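Local coordinates for protein collagen adhesin (Staphylococcus aureus, PDB 1AMX) that binds collagen and, as part of a staphylococcal surface adhesin, probably attaches the bacterium to host tissue, at residues A[32-37]-A[56-61]; A[62-67]-A[162-167]; A[86-91]-A[135-140]. All blocks are in the same frame, centred on the assembly; numbering follows the deposited sequence.

Contact 1 (A[32-37]-A[56-61]); sequences SSVFYY and INNEKS
F35 lays its ring against N57, the CA of N57 sitting 4.0 Å from the F35 ring centroid and 13° off the ring normal, a CH-pi contact over one face. The phenyl group reaches this place with CG trans to the backbone N (chi1 -176°), and its CE1 comes 3.5 Å from N57 OD1, the ring and amide planes 25° apart. N57 OD1 accepts from S61 N, and ND2 donates to S61 O and to G132 O. The 56-61 segment leaves strand 49-56 through a type I turn from N57 to K60, beside the antiparallel pairing with strand 36-41 at one edge of a five-stranded sheet; the last bridge there is the non-hydrogen-bonded pair Y36-I56. N58, the first corner of the turn, points back at the incoming chain: its ND2 donates to V34 O at 2.6 Å and also to N55 O, and its backbone N donates to F35 O at 3.3 Å. The side chains of N58 and collagen-binding Y37 cross at about a right angle, though amide and ring planes are far from perpendicular. E59, bent at chi2, packs its CG 3.7 Å from S33 OG and 3.8 Å from S33 CB.

Contact 2 (A[62-67]-A[162-167]); sequences YVSKDI and QEHGKE
Y62 turns the edge of its ring toward the face of the H164 imidazole, an edge-to-face pair with centroids 5.2 Å apart and planes at 70°. The two rings join loops at the ends of strands of the six-stranded antiparallel sheet, the one leading into strand 67-73 and the one following strand 152-161, which folds into a type II turn from E163 to K166; V63 and E163 make a single backbone bridge between them. H164 occupies the first corner of the turn. Its CG lies trans to the backbone N (chi1 -171°), which carries the imidazole out beside the tyrosine, and Y62 CD2 is the atom that meets it, 3.7 Å from H164 CG. In the backbone next to the rings H164 N donates to Y62 O from above the carbonyl plane, whereas S64 N approaches Q162 O almost head-on, at 2.8 Å.

On the far flank of the bridge K65 and Q162 cross at about a right angle, and K65 CG packs 3.5 Å from Q162 CB. The lysine continues past the glutamine to a salt bridge between its NZ and E168. Q162 stretches out beyond CG and runs by S64, its OE1 3.7 Å from S64 CB. The amide at its end is held within its own segment, for Q162 NE2 donates to K166 O at 2.8 Å, with that oxygen 6° out of the amide plane.

Contact 3 (A[86-91]-A[135-140]); sequences INVTGT and NSFSIN
V88 and F137 pack side by side on the buried face of two antiparallel strands, V88 CG2 coming 3.6 Å from F137 CD2 while CG1 meets the same ring at CE2. Farther along this face I86 and I139 also run in the same direction, with I86 CG2 3.9 Å from I139 CG1. For the isoleucine I86, CG2 trans to the backbone N sets that methyl beside its partner.

The other face is polar and partly open to solvent. The side chains of T89 and S136 come no nearer than 3.8 Å (T89 OG1 to S136 CB), and the nearest side-chain atoms of the next pair, N87 CB and S138 CB, are 4.3 Å apart. Here the serine hydroxyls find partners beyond the pair: S136 OG is hydrogen-bonded to K60 NZ and N57 O, and S138 OG to OD1 of N55, one of the collagen-binding residues. N87 and S138, then T89 and S136, each exchange two backbone bonds, the shortest running from S136 N to T89 O at 2.8 Å. At G90 the pairing ends, and N135 OD1 turns to accept H92 N. Such alternation of apolar and polar side chains is typical of amphipathic strands in an antiparallel sheet with one buried face, here the five-stranded sheet that carries N140 of the collagen-binding site.

From the N terminus, contact 1 closes first, when the chain that has run through strands 36-41 and 49-56 returns to the 32-37 segment. Contact 2 opens directly afterwards at 62-67 and closes about 95 residues later at 162-167, so contact 3 (86-91 with 135-140) is nested inside its loop; nothing crosses. Contacts 1 and 3 share the five-stranded sheet, where I56 N bonds F137 O, whereas contact 2 lies between loops that lead into and out of strands of the other sheet. S61 OG and E163 OE1 link contacts 1 and 2, and F35 packs on both V63 and E163. Contacts 2 and 3 do not touch, their centres about 17 Å apart.

Contact 1 (A[32-37]-A[56-61])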
ATOM      1  N   SER A  32      -9.926  14.463 -12.050  1.00 56.55           N
ATOM      2  CA  SER A  32      -9.907  13.204 -11.292  1.00 55.15           C
ATOM      3  C   SER A  32      -9.162  13.390  -9.955  1.00 53.44           C
ATOM      4  O   SER A  32      -8.224  14.205  -9.870  1.00 53.98           O
ATOM      5  CB  SER A  32      -9.216  12.117 -12.128  1.00 56.68           C
ATOM      6  OG  SER A  32      -8.104  12.636 -12.862  1.00 56.79           O
ATOM      7  N   SER A  33      -9.553  12.631  -8.929  1.00 49.89           N
ATOM      8  CA  SER A  33      -8.912  12.752  -7.610  1.00 45.40           C
ATOM      9  C   SER A  33      -9.512  11.841  -6.543  1.00 41.01           C
ATOM     10  O   SER A  33     -10.652  12.034  -6.100  1.00 41.69           O
ATOM     11  CB  SER A  33      -9.015  14.213  -7.098  1.00 46.77           C
ATOM     12  OG  SER A  33      -8.626  14.301  -5.738  1.00 46.43           O
ATOM     13  N   VAL A  34      -8.680  10.892  -6.188  1.00 34.73           N
ATOM     14  CA  VAL A  34      -8.907   9.948  -5.100  1.00 28.11           C
ATOM     15  C   VAL A  34      -7.590   9.878  -4.355  1.00 23.19           C
ATOM     16  O   VAL A  34      -6.583   9.390  -4.885  1.00 21.92           O
ATOM     17  CB  VAL A  34      -9.326   8.573  -5.633  1.00 30.66           C
ATOM     18  CG1 VAL A  34      -8.849   7.416  -4.746  1.00 30.13           C
ATOM     19  CG2 VAL A  34     -10.846   8.406  -5.731  1.00 31.45           C
ATOM     20  N   PHE A  35      -7.626  10.395  -3.160  1.00 17.82           N
ATOM     21  CA  PHE A  35      -6.440  10.478  -2.322  1.00 13.93           C
ATOM     22  C   PHE A  35      -5.780   9.119  -2.157  1.00 13.52           C
ATOM     23  O   PHE A  35      -4.563   8.974  -2.318  1.00 13.68           O
ATOM     24  CB  PHE A  35      -6.812  11.019  -0.946  1.00  9.47           C
ATOM     25  CG  PHE A  35      -5.594  11.227  -0.052  1.00  9.22           C
ATOM     26  CD1 PHE A  35      -4.878  12.427  -0.117  1.00  8.76           C
ATOM     27  CD2 PHE A  35      -5.193  10.215   0.826  1.00  7.71           C
ATOM     28  CE1 PHE A  35      -3.759  12.617   0.701  1.00  9.98           C
ATOM     29  CE2 PHE A  35      -4.074  10.405   1.644  1.00  8.78           C
ATOM     30  CZ  PHE A  35      -3.357  11.606   1.581  1.00  9.31           C
ATOM     31  N   TYR A  36      -6.583   8.132  -1.836  1.00 12.72           N
ATOM     32  CA  TYR A  36      -6.059   6.781  -1.629  1.00 12.39           C
ATOM     33  C   TYR A  36      -7.042   5.734  -2.133  1.00 13.25           C
ATOM     34  O   TYR A  36      -8.263   5.884  -1.994  1.00 13.10           O
ATOM     35  CB  TYR A  36      -5.797   6.536  -0.133  1.00 12.39           C
ATOM     36  CG  TYR A  36      -5.603   5.052   0.200  1.00 14.07           C
ATOM     37  CD1 TYR A  36      -4.456   4.375  -0.240  1.00 12.94           C
ATOM     38  CD2 TYR A  36      -6.568   4.365   0.946  1.00 14.47           C
ATOM     39  CE1 TYR A  36      -4.297   3.007   0.032  1.00 12.26           C
ATOM     40  CE2 TYR A  36      -6.414   2.997   1.209  1.00 16.02           C
ATOM     41  CZ  TYR A  36      -5.283   2.317   0.746  1.00 14.08           C
ATOM     42  OH  TYR A  36      -5.151   0.983   0.982  1.00 12.52           O
ATOM     43  N   TYR A  37      -6.461   4.710  -2.724  1.00 12.43           N
ATOM     44  CA  TYR A  37      -7.212   3.545  -3.201  1.00 11.45           C
ATOM     45  C   TYR A  37      -6.267   2.361  -3.378  1.00 12.05           C
ATOM     46  O   TYR A  37      -5.060   2.534  -3.604  1.00 10.57           O
ATOM     47  CB  TYR A  37      -7.977   3.845  -4.494  1.00 11.38           C
ATOM     48  CG  TYR A  37      -7.107   3.887  -5.744  1.00 11.24           C
ATOM     49  CD1 TYR A  37      -6.520   5.093  -6.121  1.00  9.82           C
ATOM     50  CD2 TYR A  37      -6.915   2.731  -6.511  1.00 11.16           C
ATOM     51  CE1 TYR A  37      -5.729   5.150  -7.274  1.00 11.79           C
ATOM     52  CE2 TYR A  37      -6.123   2.787  -7.664  1.00 12.39           C
ATOM     53  CZ  TYR A  37      -5.531   3.998  -8.044  1.00 14.57           C
ATOM     54  OH  TYR A  37      -4.761   4.060  -9.162  1.00 16.05           O
ATOM     55  N   ILE A  56      -1.173   5.847  -2.544  1.00 10.86           N
ATOM     56  CA  ILE A  56      -1.361   6.928  -1.577  1.00 12.26           C
ATOM     57  C   ILE A  56      -1.004   8.347  -2.046  1.00 12.62           C
ATOM     58  O   ILE A  56       0.078   8.589  -2.603  1.00 12.04           O
ATOM     59  CB  ILE A  56      -0.571   6.613  -0.289  1.00 11.86           C
ATOM     60  CG1 ILE A  56      -0.689   5.119   0.030  1.00 12.64           C
ATOM     61  CG2 ILE A  56      -1.079   7.456   0.880  1.00 12.95           C
ATOM     62  CD1 ILE A  56       0.280   4.641   1.069  1.00 14.70           C
ATOM     63  N   ASN A  57      -1.904   9.286  -1.743  1.00 11.55           N
ATOM     64  CA  ASN A  57      -1.762  10.703  -2.096  1.00 10.18           C
ATOM     65  C   ASN A  57      -1.484  10.883  -3.560  1.00  9.91           C
ATOM     66  O   ASN A  57      -0.521  11.523  -3.953  1.00  9.32           O
ATOM     67  CB  ASN A  57      -0.684  11.413  -1.278  1.00 10.54           C
ATOM     68  CG  ASN A  57      -0.837  12.934  -1.329  1.00 10.63           C
ATOM     69  OD1 ASN A  57      -1.725  13.447  -2.012  1.00 10.54           O
ATOM     70  ND2 ASN A  57       0.001  13.648  -0.602  1.00  9.04           N
ATOM     71  N   ASN A  58      -2.394  10.341  -4.350  1.00 10.62           N
ATOM     72  CA  ASN A  58      -2.362  10.357  -5.797  1.00 12.44           C
ATOM     73  C   ASN A  58      -2.289  11.706  -6.465  1.00 14.95           C
ATOM     74  O   ASN A  58      -1.862  11.787  -7.594  1.00 16.10           O
ATOM     75  CB  ASN A  58      -3.581   9.610  -6.329  1.00 13.68           C
ATOM     76  CG  ASN A  58      -3.575   8.158  -5.908  1.00 15.90           C
ATOM     77  OD1 ASN A  58      -2.697   7.403  -6.315  1.00 17.05           O
ATOM     78  ND2 ASN A  58      -4.498   7.777  -5.040  1.00 12.87           N
ATOM     79  N   GLU A  59      -2.726  12.761  -5.792  1.00 16.35           N
ATOM     80  CA  GLU A  59      -2.684  14.093  -6.389  1.00 18.18           C
ATOM     81  C   GLU A  59      -1.609  14.937  -5.750  1.00 16.21           C
ATOM     82  O   GLU A  59      -1.499  16.115  -6.045  1.00 17.16           O
ATOM     83  CB  GLU A  59      -4.049  14.800  -6.311  1.00 20.33           C
ATOM     84  CG  GLU A  59      -5.202  14.072  -7.039  1.00 27.04           C
ATOM     85  CD  GLU A  59      -4.983  13.832  -8.551  1.00 31.53           C
ATOM     86  OE1 GLU A  59      -4.520  14.747  -9.275  1.00 32.57           O
ATOM     87  OE2 GLU A  59      -5.312  12.715  -9.022  1.00 34.78           O
ATOM     88  N   LYS A  60      -0.825  14.329  -4.865  1.00 15.10           N
ATOM     89  CA  LYS A  60       0.279  15.004  -4.196  1.00 14.97           C
ATOM     90  C   LYS A  60      -0.160  16.276  -3.481  1.00 16.28           C
ATOM     91  O   LYS A  60       0.484  17.330  -3.587  1.00 15.67           O
ATOM     92  CB  LYS A  60       1.397  15.316  -5.195  1.00 15.87           C
ATOM     93  CG  LYS A  60       1.952  14.092  -5.915  1.00 16.78           C
ATOM     94  CD  LYS A  60       2.727  14.515  -7.136  1.00 19.77           C
ATOM     95  CE  LYS A  60       2.934  13.363  -8.083  1.00 22.52           C
ATOM     96  NZ  LYS A  60       1.649  12.702  -8.437  1.00 24.46           N
ATOM     97  N   SER A  61      -1.237  16.141  -2.714  1.00 15.72           N
ATOM     98  CA  SER A  61      -1.791  17.235  -1.944  1.00 16.33           C
ATOM     99  C   SER A  61      -0.969  17.449  -0.698  1.00 16.07           C
ATOM    100  O   SER A  61      -0.169  16.585  -0.305  1.00 16.71           O
ATOM    101  CB  SER A  61      -3.198  16.857  -1.473  1.00 16.32           C
ATOM    102  OG  SER A  61      -3.946  16.324  -2.552  1.00 21.32           O
TER

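Contact 2 (A[62-67]-A[162-167])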
ATOM      1  N   TYR A  62      -1.176  18.598  -0.110  1.00 13.82           N
ATOM      2  CA  TYR A  62      -0.596  18.876   1.183  1.00 14.52           C
ATOM      3  C   TYR A  62      -1.456  18.069   2.132  1.00 15.26           C
ATOM      4  O   TYR A  62      -2.657  17.888   1.892  1.00 15.98           O
ATOM      5  CB  TYR A  62      -0.640  20.369   1.486  1.00 13.10           C
ATOM      6  CG  TYR A  62      -0.093  20.686   2.874  1.00 12.06           C
ATOM      7  CD1 TYR A  62       1.285  20.832   3.065  1.00 12.89           C
ATOM      8  CD2 TYR A  62      -0.970  20.818   3.952  1.00 13.42           C
ATOM      9  CE1 TYR A  62       1.783  21.128   4.336  1.00 14.30           C
ATOM     10  CE2 TYR A  62      -0.473  21.109   5.221  1.00 12.96           C
ATOM     11  CZ  TYR A  62       0.902  21.270   5.414  1.00 14.00           C
ATOM     12  OH  TYR A  62       1.371  21.574   6.648  1.00 18.30           O
ATOM     13  N   VAL A  63      -0.867  17.586   3.181  1.00 16.17           N
ATOM     14  CA  VAL A  63      -1.576  16.707   4.113  1.00 17.43           C
ATOM     15  C   VAL A  63      -1.495  17.334   5.518  1.00 17.32           C
ATOM     16  O   VAL A  63      -0.431  17.792   5.948  1.00 15.66           O
ATOM     17  CB  VAL A  63      -0.900  15.339   4.026  1.00 18.96           C
ATOM     18  CG1 VAL A  63      -0.485  14.787   5.391  1.00 18.01           C
ATOM     19  CG2 VAL A  63      -1.797  14.269   3.398  1.00 20.12           C
ATOM     20  N   SER A  64      -2.631  17.341   6.207  1.00 19.25           N
ATOM     21  CA  SER A  64      -2.754  18.000   7.535  1.00 22.08           C
ATOM     22  C   SER A  64      -2.461  17.082   8.734  1.00 22.55           C
ATOM     23  O   SER A  64      -2.164  17.556   9.841  1.00 22.79           O
ATOM     24  CB  SER A  64      -4.165  18.527   7.738  1.00 22.92           C
ATOM     25  OG  SER A  64      -4.461  19.489   6.747  1.00 27.70           O
ATOM     26  N   LYS A  65      -2.569  15.790   8.518  1.00 24.05           N
ATOM     27  CA  LYS A  65      -2.280  14.798   9.573  1.00 24.89           C
ATOM     28  C   LYS A  65      -1.466  13.641   8.953  1.00 23.65           C
ATOM     29  O   LYS A  65      -1.283  13.577   7.734  1.00 21.70           O
ATOM     30  CB  LYS A  65      -3.585  14.289  10.230  1.00 27.08           C
ATOM     31  CG  LYS A  65      -4.606  13.677   9.258  1.00 30.76           C
ATOM     32  CD  LYS A  65      -5.891  13.180   9.961  1.00 32.04           C
ATOM     33  CE  LYS A  65      -5.786  11.728  10.461  1.00 34.19           C
ATOM     34  NZ  LYS A  65      -7.094  11.102  10.773  1.00 30.46           N
ATOM     35  N   ASP A  66      -0.903  12.786   9.794  1.00 22.29           N
ATOM     36  CA  ASP A  66      -0.144  11.650   9.291  1.00 21.41           C
ATOM     37  C   ASP A  66      -1.069  10.729   8.529  1.00 19.88           C
ATOM     38  O   ASP A  66      -2.274  10.752   8.732  1.00 20.90           O
ATOM     39  CB  ASP A  66       0.478  10.880  10.442  1.00 22.18           C
ATOM     40  CG  ASP A  66       1.600  11.637  11.114  1.00 24.41           C
ATOM     41  OD1 ASP A  66       1.940  12.762  10.685  1.00 24.29           O
ATOM     42  OD2 ASP A  66       2.166  11.087  12.081  1.00 28.17           O
ATOM     43  N   ILE A  67      -0.502   9.944   7.631  1.00 18.07           N
ATOM     44  CA  ILE A  67      -1.265   9.001   6.841  1.00 17.09           C
ATOM     45  C   ILE A  67      -1.069   7.620   7.461  1.00 17.34           C
ATOM     46  O   ILE A  67       0.062   7.184   7.658  1.00 15.82           O
ATOM     47  CB  ILE A  67      -0.727   8.967   5.408  1.00 17.24           C
ATOM     48  CG1 ILE A  67      -0.695  10.396   4.847  1.00 15.95           C
ATOM     49  CG2 ILE A  67      -1.560   8.012   4.563  1.00 16.38           C
ATOM     50  CD1 ILE A  67       0.124  10.584   3.615  1.00 15.42           C
ATOM     51  N   GLN A 162      -5.991  13.199   6.184  1.00 14.00           N
ATOM     52  CA  GLN A 162      -6.698  14.456   5.968  1.00 15.58           C
ATOM     53  C   GLN A 162      -5.944  15.353   5.013  1.00 14.31           C
ATOM     54  O   GLN A 162      -4.810  15.755   5.295  1.00 12.17           O
ATOM     55  CB  GLN A 162      -6.967  15.226   7.264  1.00 17.28           C
ATOM     56  CG  GLN A 162      -7.631  16.599   6.973  1.00 19.67           C
ATOM     57  CD  GLN A 162      -8.048  17.373   8.211  1.00 21.24           C
ATOM     58  OE1 GLN A 162      -7.355  17.382   9.220  1.00 21.31           O
ATOM     59  NE2 GLN A 162      -9.185  18.047   8.119  1.00 22.58           N
ATOM     60  N   GLU A 163      -6.548  15.624   3.858  1.00 15.11           N
ATOM     61  CA  GLU A 163      -5.913  16.511   2.899  1.00 16.31           C
ATOM     62  C   GLU A 163      -6.194  17.896   3.410  1.00 17.61           C
ATOM     63  O   GLU A 163      -7.157  18.107   4.144  1.00 16.91           O
ATOM     64  CB  GLU A 163      -6.541  16.423   1.533  1.00 15.71           C
ATOM     65  CG  GLU A 163      -6.392  15.079   0.866  1.00 18.21           C
ATOM     66  CD  GLU A 163      -7.055  15.089  -0.494  1.00 18.77           C
ATOM     67  OE1 GLU A 163      -6.474  15.681  -1.478  1.00 21.40           O
ATOM     68  OE2 GLU A 163      -8.198  14.524  -0.648  1.00 20.32           O
ATOM     69  N   HIS A 164      -5.373  18.833   2.968  1.00 18.53           N
ATOM     70  CA  HIS A 164      -5.482  20.236   3.323  1.00 19.49           C
ATOM     71  C   HIS A 164      -6.865  20.803   2.934  1.00 20.11           C
ATOM     72  O   HIS A 164      -7.259  20.753   1.763  1.00 19.32           O
ATOM     73  CB  HIS A 164      -4.394  20.974   2.556  1.00 19.18           C
ATOM     74  CG  HIS A 164      -4.206  22.397   2.962  1.00 19.59           C
ATOM     75  ND1 HIS A 164      -3.777  23.361   2.077  1.00 20.98           N
ATOM     76  CD2 HIS A 164      -4.348  23.018   4.157  1.00 21.17           C
ATOM     77  CE1 HIS A 164      -3.655  24.517   2.707  1.00 21.85           C
ATOM     78  NE2 HIS A 164      -4.000  24.335   3.972  1.00 21.67           N
ATOM     79  N   GLY A 165      -7.601  21.315   3.921  1.00 21.72           N
ATOM     80  CA  GLY A 165      -8.911  21.898   3.660  1.00 23.28           C
ATOM     81  C   GLY A 165     -10.088  20.962   3.430  1.00 23.83           C
ATOM     82  O   GLY A 165     -11.196  21.410   3.122  1.00 24.41           O
ATOM     83  N   LYS A 166      -9.869  19.666   3.579  1.00 22.85           N
ATOM     84  CA  LYS A 166     -10.939  18.721   3.371  1.00 22.41           C
ATOM     85  C   LYS A 166     -11.267  18.018   4.658  1.00 22.33           C
ATOM     86  O   LYS A 166     -10.626  18.261   5.686  1.00 21.09           O
ATOM     87  CB  LYS A 166     -10.592  17.752   2.254  1.00 23.09           C
ATOM     88  CG  LYS A 166     -10.395  18.489   0.951  1.00 24.41           C
ATOM     89  CD  LYS A 166     -10.342  17.568  -0.222  1.00 27.96           C
ATOM     90  CE  LYS A 166     -10.292  18.379  -1.506  1.00 30.54           C
ATOM     91  NZ  LYS A 166     -10.278  17.504  -2.712  1.00 34.26           N
ATOM     92  N   GLU A 167     -12.342  17.243   4.637  1.00 24.79           N
ATOM     93  CA  GLU A 167     -12.763  16.526   5.827  1.00 27.38           C
ATOM     94  C   GLU A 167     -11.827  15.369   6.101  1.00 26.15           C
ATOM     95  O   GLU A 167     -11.304  14.734   5.190  1.00 24.89           O
ATOM     96  CB  GLU A 167     -14.196  16.022   5.683  1.00 30.72           C
ATOM     97  CG  GLU A 167     -15.209  17.139   5.554  1.00 38.22           C
ATOM     98  CD  GLU A 167     -16.530  16.672   4.936  1.00 41.74           C
ATOM     99  OE1 GLU A 167     -16.537  16.357   3.715  1.00 43.29           O
ATOM    100  OE2 GLU A 167     -17.554  16.630   5.667  1.00 43.70           O
TER
HETATM  101  O   HOH W   1      -7.357  20.747   6.815  1.00 37.17           O
HETATM  102  O   HOH W   2      -3.159  12.511   6.515  1.00 22.68           O

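Contact 3 (A[86-91]-A[135-140])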
ATOM      1  N   ILE A  86       8.404   0.187  -3.105  1.00 17.68           N
ATOM      2  CA  ILE A  86       7.729   1.458  -2.872  1.00 16.99           C
ATOM      3  C   ILE A  86       8.254   2.467  -3.863  1.00 15.67           C
ATOM      4  O   ILE A  86       9.466   2.604  -4.043  1.00 15.12           O
ATOM      5  CB  ILE A  86       8.043   1.938  -1.452  1.00 18.49           C
ATOM      6  CG1 ILE A  86       7.849   0.764  -0.474  1.00 18.19           C
ATOM      7  CG2 ILE A  86       7.163   3.136  -1.083  1.00 18.06           C
ATOM      8  CD1 ILE A  86       8.620   0.872   0.814  1.00 19.80           C
ATOM      9  N   ASN A  87       7.341   3.090  -4.584  1.00 14.81           N
ATOM     10  CA  ASN A  87       7.697   4.101  -5.557  1.00 15.78           C
ATOM     11  C   ASN A  87       7.187   5.439  -5.039  1.00 16.71           C
ATOM     12  O   ASN A  87       5.986   5.598  -4.814  1.00 18.42           O
ATOM     13  CB  ASN A  87       7.035   3.795  -6.894  1.00 15.89           C
ATOM     14  CG  ASN A  87       7.563   4.664  -8.020  1.00 19.08           C
ATOM     15  OD1 ASN A  87       8.678   5.176  -7.964  1.00 19.05           O
ATOM     16  ND2 ASN A  87       6.764   4.822  -9.062  1.00 22.28           N
ATOM     17  N   VAL A  88       8.082   6.386  -4.812  1.00 16.02           N
ATOM     18  CA  VAL A  88       7.674   7.696  -4.328  1.00 15.47           C
ATOM     19  C   VAL A  88       7.898   8.700  -5.446  1.00 17.56           C
ATOM     20  O   VAL A  88       8.994   8.750  -5.993  1.00 16.98           O
ATOM     21  CB  VAL A  88       8.550   8.154  -3.170  1.00 12.97           C
ATOM     22  CG1 VAL A  88       8.074   9.503  -2.648  1.00 12.11           C
ATOM     23  CG2 VAL A  88       8.570   7.109  -2.086  1.00 11.67           C
ATOM     24  N   THR A  89       6.877   9.473  -5.814  1.00 18.43           N
ATOM     25  CA  THR A  89       7.047  10.500  -6.834  1.00 20.87           C
ATOM     26  C   THR A  89       6.543  11.864  -6.327  1.00 21.28           C
ATOM     27  O   THR A  89       5.553  11.944  -5.603  1.00 21.35           O
ATOM     28  CB  THR A  89       6.381  10.135  -8.169  1.00 22.97           C
ATOM     29  OG1 THR A  89       4.961  10.107  -8.019  1.00 27.70           O
ATOM     30  CG2 THR A  89       6.854   8.750  -8.647  1.00 26.44           C
ATOM     31  N   GLY A  90       7.282  12.919  -6.635  1.00 20.29           N
ATOM     32  CA  GLY A  90       6.885  14.237  -6.196  1.00 21.25           C
ATOM     33  C   GLY A  90       8.087  15.046  -5.765  1.00 21.57           C
ATOM     34  O   GLY A  90       9.015  15.247  -6.541  1.00 22.58           O
ATOM     35  N   THR A  91       8.075  15.536  -4.538  1.00 20.91           N
ATOM     36  CA  THR A  91       9.205  16.305  -4.059  1.00 23.11           C
ATOM     37  C   THR A  91      10.413  15.398  -3.771  1.00 25.54           C
ATOM     38  O   THR A  91      11.566  15.798  -4.010  1.00 25.91           O
ATOM     39  CB  THR A  91       8.826  17.119  -2.811  1.00 21.91           C
ATOM     40  OG1 THR A  91       7.873  18.114  -3.189  1.00 20.91           O
ATOM     41  CG2 THR A  91      10.029  17.807  -2.216  1.00 22.21           C
ATOM     42  N   ASN A 135       3.822  14.266  -2.203  1.00 12.67           N
ATOM     43  CA  ASN A 135       4.412  13.043  -2.729  1.00 12.54           C
ATOM     44  C   ASN A 135       3.351  11.957  -2.816  1.00 11.82           C
ATOM     45  O   ASN A 135       2.525  11.801  -1.908  1.00 12.10           O
ATOM     46  CB  ASN A 135       5.483  12.520  -1.772  1.00 11.49           C
ATOM     47  CG  ASN A 135       6.732  13.369  -1.759  1.00 11.27           C
ATOM     48  OD1 ASN A 135       7.355  13.551  -2.806  1.00 13.29           O
ATOM     49  ND2 ASN A 135       7.108  13.883  -0.620  1.00 11.15           N
ATOM     50  N   SER A 136       3.393  11.246  -3.916  1.00 12.71           N
ATOM     51  CA  SER A 136       2.546  10.073  -4.112  1.00 14.04           C
ATOM     52  C   SER A 136       3.389   8.859  -3.757  1.00 14.00           C
ATOM     53  O   SER A 136       4.576   8.783  -4.102  1.00 13.67           O
ATOM     54  CB  SER A 136       2.121   9.926  -5.575  1.00 12.96           C
ATOM     55  OG  SER A 136       1.805  11.199  -6.120  1.00 20.73           O
ATOM     56  N   PHE A 137       2.778   7.942  -3.069  1.00 14.16           N
ATOM     57  CA  PHE A 137       3.440   6.704  -2.685  1.00 13.34           C
ATOM     58  C   PHE A 137       2.659   5.550  -3.273  1.00 14.23           C
ATOM     59  O   PHE A 137       1.444   5.446  -3.092  1.00 13.51           O
ATOM     60  CB  PHE A 137       3.465   6.560  -1.157  1.00 12.12           C
ATOM     61  CG  PHE A 137       4.169   7.715  -0.443  1.00 13.09           C
ATOM     62  CD1 PHE A 137       3.449   8.863  -0.096  1.00 12.85           C
ATOM     63  CD2 PHE A 137       5.533   7.621  -0.134  1.00 12.62           C
ATOM     64  CE1 PHE A 137       4.093   9.922   0.554  1.00 11.81           C
ATOM     65  CE2 PHE A 137       6.177   8.682   0.514  1.00 12.95           C
ATOM     66  CZ  PHE A 137       5.457   9.832   0.858  1.00 14.47           C
ATOM     67  N   SER A 138       3.352   4.708  -3.994  1.00 13.45           N
ATOM     68  CA  SER A 138       2.733   3.506  -4.553  1.00 15.46           C
ATOM     69  C   SER A 138       3.460   2.312  -3.961  1.00 15.87           C
ATOM     70  O   SER A 138       4.626   2.095  -4.254  1.00 17.42           O
ATOM     71  CB  SER A 138       2.840   3.465  -6.074  1.00 15.56           C
ATOM     72  OG  SER A 138       2.227   2.270  -6.556  1.00 19.92           O
ATOM     73  N   ILE A 139       2.799   1.597  -3.070  1.00 15.71           N
ATOM     74  CA  ILE A 139       3.378   0.436  -2.434  1.00 16.72           C
ATOM     75  C   ILE A 139       2.832  -0.798  -3.138  1.00 17.90           C
ATOM     76  O   ILE A 139       1.623  -0.979  -3.244  1.00 18.25           O
ATOM     77  CB  ILE A 139       3.017   0.411  -0.943  1.00 16.69           C
ATOM     78  CG1 ILE A 139       3.597   1.661  -0.267  1.00 15.49           C
ATOM     79  CG2 ILE A 139       3.496  -0.905  -0.284  1.00 15.12           C
ATOM     80  CD1 ILE A 139       3.282   1.798   1.191  1.00 17.08           C
ATOM     81  N   ASN A 140       3.724  -1.622  -3.671  1.00 19.47           N
ATOM     82  CA  ASN A 140       3.314  -2.838  -4.378  1.00 19.97           C
ATOM     83  C   ASN A 140       3.997  -4.065  -3.778  1.00 18.11           C
ATOM     84  O   ASN A 140       5.098  -3.970  -3.248  1.00 17.29           O
ATOM     85  CB  ASN A 140       3.631  -2.705  -5.886  1.00 23.29           C
ATOM     86  CG  ASN A 140       3.559  -4.048  -6.650  1.00 26.19           C
ATOM     87  OD1 ASN A 140       4.559  -4.495  -7.206  1.00 27.96           O
ATOM     88  ND2 ASN A 140       2.373  -4.647  -6.733  1.00 26.86           N
TER